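Local coordinates for pantothenate kinase (Coxiella burnetii, PDB 3TQC), which catalyses the ATP-dependent phosphorylation of (R)-pantothenate to (R)-4'-phosphopantothenate, the first of five steps from pantothenate to coenzyme A, at residues B[40-45]-B[115-120]. Numbering follows the deposited sequence.
Sequences LDKLQG and LLSRWP
Lys42 reaches across to Ser117 with an almost fully stretched side chain, a worked example of how a long, flexible residue can join two segments whose backbones stay well apart. Its CG sits beside the backbone N, opposite the carbonyl carbon (chi1 -69°), and the methylenes beyond run extended, so the ammonium arrives at the end of a straight arm. There Lys42 NZ donates to Ser117 OG at 2.7 Å, while Lys42 CD passes within 3.5 Å of the same Ser117 OG. The hydroxyl sits between the backbone N and the carbonyl carbon of its own residue (chi1 86°), and it is also hydrogen-bonded to the carbonyl oxygen of Ala114. This buried hydroxyl thus has two partners, one of them the ammonium of an exposed lysine.

A separate, small apolar contact joins the same segments. Leu43 CD1 meets Leu115 CD2 at 4.1 Å, methyl against methyl, the two side chains crossing at about a right angle. The nearest CA atoms, Leu43 CA and Leu115 CA, are 8.1 Å apart.

A salt bridge from Arg118 to Asp39 makes a further link between the same two regions. Leu43 also packs on Val111 and Ala114, and Leu115 on Tyr59 and Ser63, so helix 37-42, together with Leu43, rests against helix 105-116, which begins with the last residues of the P-loop and in turn leans on the long helix 52-84.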
loop_
_atom_site.group_PDB
_atom_site.type_symbol
_atom_site.label_atom_id
_atom_site.label_comp_id
_atom_site.label_asym_id
_atom_site.label_seq_id
_atom_site.Cartn_x
_atom_site.Cartn_y
_atom_site.Cartn_z
ATOM N N LEU B 40 -1.179 14.582 -30.405
ATOM C CA LEU B 40 -1.645 13.793 -31.549
ATOM C C LEU B 40 -0.512 12.944 -32.132
ATOM O O LEU B 40 -0.691 11.749 -32.379
ATOM C CB LEU B 40 -2.261 14.699 -32.642
ATOM C CG LEU B 40 -3.782 14.945 -32.568
ATOM C CD1 LEU B 40 -4.211 15.540 -31.253
ATOM C CD2 LEU B 40 -4.245 15.832 -33.701
ATOM N N ASP B 41 0.651 13.563 -32.329
ATOM C CA ASP B 41 1.841 12.848 -32.787
ATOM C C ASP B 41 2.234 11.686 -31.842
ATOM O O ASP B 41 2.437 10.563 -32.303
ATOM C CB ASP B 41 3.014 13.827 -32.965
ATOM C CG ASP B 41 4.343 13.122 -33.172
ATOM O OD1 ASP B 41 4.939 12.639 -32.176
ATOM O OD2 ASP B 41 4.799 13.066 -34.329
ATOM N N LYS B 42 2.335 11.962 -30.542
ATOM C CA LYS B 42 2.712 10.930 -29.552
ATOM C C LYS B 42 1.684 9.797 -29.434
ATOM O O LYS B 42 2.040 8.671 -29.127
ATOM C CB LYS B 42 2.937 11.546 -28.166
ATOM C CG LYS B 42 4.156 12.425 -28.093
ATOM C CD LYS B 42 4.614 12.689 -26.674
ATOM C CE LYS B 42 5.748 13.705 -26.666
ATOM N NZ LYS B 42 6.111 14.062 -25.277
ATOM N N LEU B 43 0.420 10.121 -29.689
ATOM C CA LEU B 43 -0.682 9.163 -29.621
ATOM C C LEU B 43 -0.874 8.336 -30.891
ATOM O O LEU B 43 -1.720 7.434 -30.899
ATOM C CB LEU B 43 -1.983 9.902 -29.293
ATOM C CG LEU B 43 -2.041 10.446 -27.865
ATOM C CD1 LEU B 43 -3.016 11.599 -27.755
ATOM C CD2 LEU B 43 -2.402 9.326 -26.894
ATOM N N GLN B 44 -0.113 8.623 -31.951
ATOM C CA GLN B 44 -0.209 7.864 -33.213
ATOM C C GLN B 44 -0.271 6.355 -32.987
ATOM O O GLN B 44 0.563 5.795 -32.262
ATOM C CB GLN B 44 0.986 8.153 -34.131
ATOM C CG GLN B 44 0.825 9.356 -35.004
ATOM C CD GLN B 44 2.082 9.653 -35.779
ATOM O OE1 GLN B 44 2.108 9.564 -37.006
ATOM N NE2 GLN B 44 3.145 9.995 -35.065
ATOM N N GLY B 45 -1.252 5.710 -33.623
ATOM C CA GLY B 45 -1.484 4.274 -33.470
ATOM C C GLY B 45 -2.483 3.965 -32.369
ATOM O O GLY B 45 -3.141 2.918 -32.387
ATOM N N LEU B 115 0.220 11.264 -22.850
ATOM C CA LEU B 115 -0.435 12.426 -22.256
ATOM C C LEU B 115 0.281 12.968 -21.031
ATOM O O LEU B 115 0.448 14.169 -20.905
ATOM C CB LEU B 115 -1.882 12.101 -21.878
ATOM C CG LEU B 115 -2.836 11.875 -23.055
ATOM C CD1 LEU B 115 -4.245 11.533 -22.533
ATOM C CD2 LEU B 115 -2.876 13.074 -23.938
ATOM N N LEU B 116 0.703 12.094 -20.126
ATOM C CA LEU B 116 1.413 12.553 -18.944
ATOM C C LEU B 116 2.688 13.308 -19.301
ATOM O O LEU B 116 3.090 14.204 -18.571
ATOM C CB LEU B 116 1.731 11.406 -17.997
ATOM C CG LEU B 116 0.522 10.889 -17.207
ATOM C CD1 LEU B 116 0.875 9.644 -16.440
ATOM C CD2 LEU B 116 0.038 11.962 -16.263
ATOM N N SER B 117 3.297 12.976 -20.435
ATOM C CA SER B 117 4.565 13.557 -20.816
ATOM C C SER B 117 4.426 15.015 -21.289
ATOM O O SER B 117 5.412 15.724 -21.361
ATOM C CB SER B 117 5.236 12.700 -21.895
ATOM O OG SER B 117 4.798 13.048 -23.186
ATOM N N ARG B 118 3.207 15.457 -21.601
ATOM C CA ARG B 118 2.973 16.834 -22.062
ATOM C C ARG B 118 3.236 17.907 -21.011
ATOM O O ARG B 118 3.434 19.063 -21.367
ATOM C CB ARG B 118 1.537 16.998 -22.585
ATOM C CG ARG B 118 0.483 17.214 -21.491
ATOM C CD ARG B 118 -0.937 16.780 -21.931
ATOM N NE ARG B 118 -1.455 17.515 -23.094
ATOM C CZ ARG B 118 -2.109 18.676 -23.051
ATOM N NH1 ARG B 118 -2.312 19.319 -21.906
ATOM N NH2 ARG B 118 -2.545 19.216 -24.181
ATOM N N TRP B 119 3.219 17.548 -19.729
ATOM C CA TRP B 119 3.445 18.522 -18.656
ATOM C C TRP B 119 4.915 18.694 -18.309
ATOM O O TRP B 119 5.599 17.723 -18.020
ATOM C CB TRP B 119 2.652 18.145 -17.410
ATOM C CG TRP B 119 1.258 18.564 -17.527
ATOM C CD1 TRP B 119 0.767 19.828 -17.387
ATOM C CD2 TRP B 119 0.157 17.739 -17.872
ATOM N NE1 TRP B 119 -0.585 19.834 -17.605
ATOM C CE2 TRP B 119 -0.985 18.560 -17.903
ATOM C CE3 TRP B 119 0.023 16.387 -18.150
ATOM C CZ2 TRP B 119 -2.242 18.069 -18.199
ATOM C CZ3 TRP B 119 -1.226 15.902 -18.451
ATOM C CH2 TRP B 119 -2.345 16.738 -18.460
ATOM N N PRO B 120 5.395 19.950 -18.302
ATOM C CA PRO B 120 6.825 20.184 -18.172
ATOM C C PRO B 120 7.426 19.801 -16.818
ATOM O O PRO B 120 8.644 19.733 -16.714
ATOM C CB PRO B 120 6.964 21.698 -18.447
ATOM C CG PRO B 120 5.660 22.269 -18.101
ATOM C CD PRO B 120 4.650 21.217 -18.477
#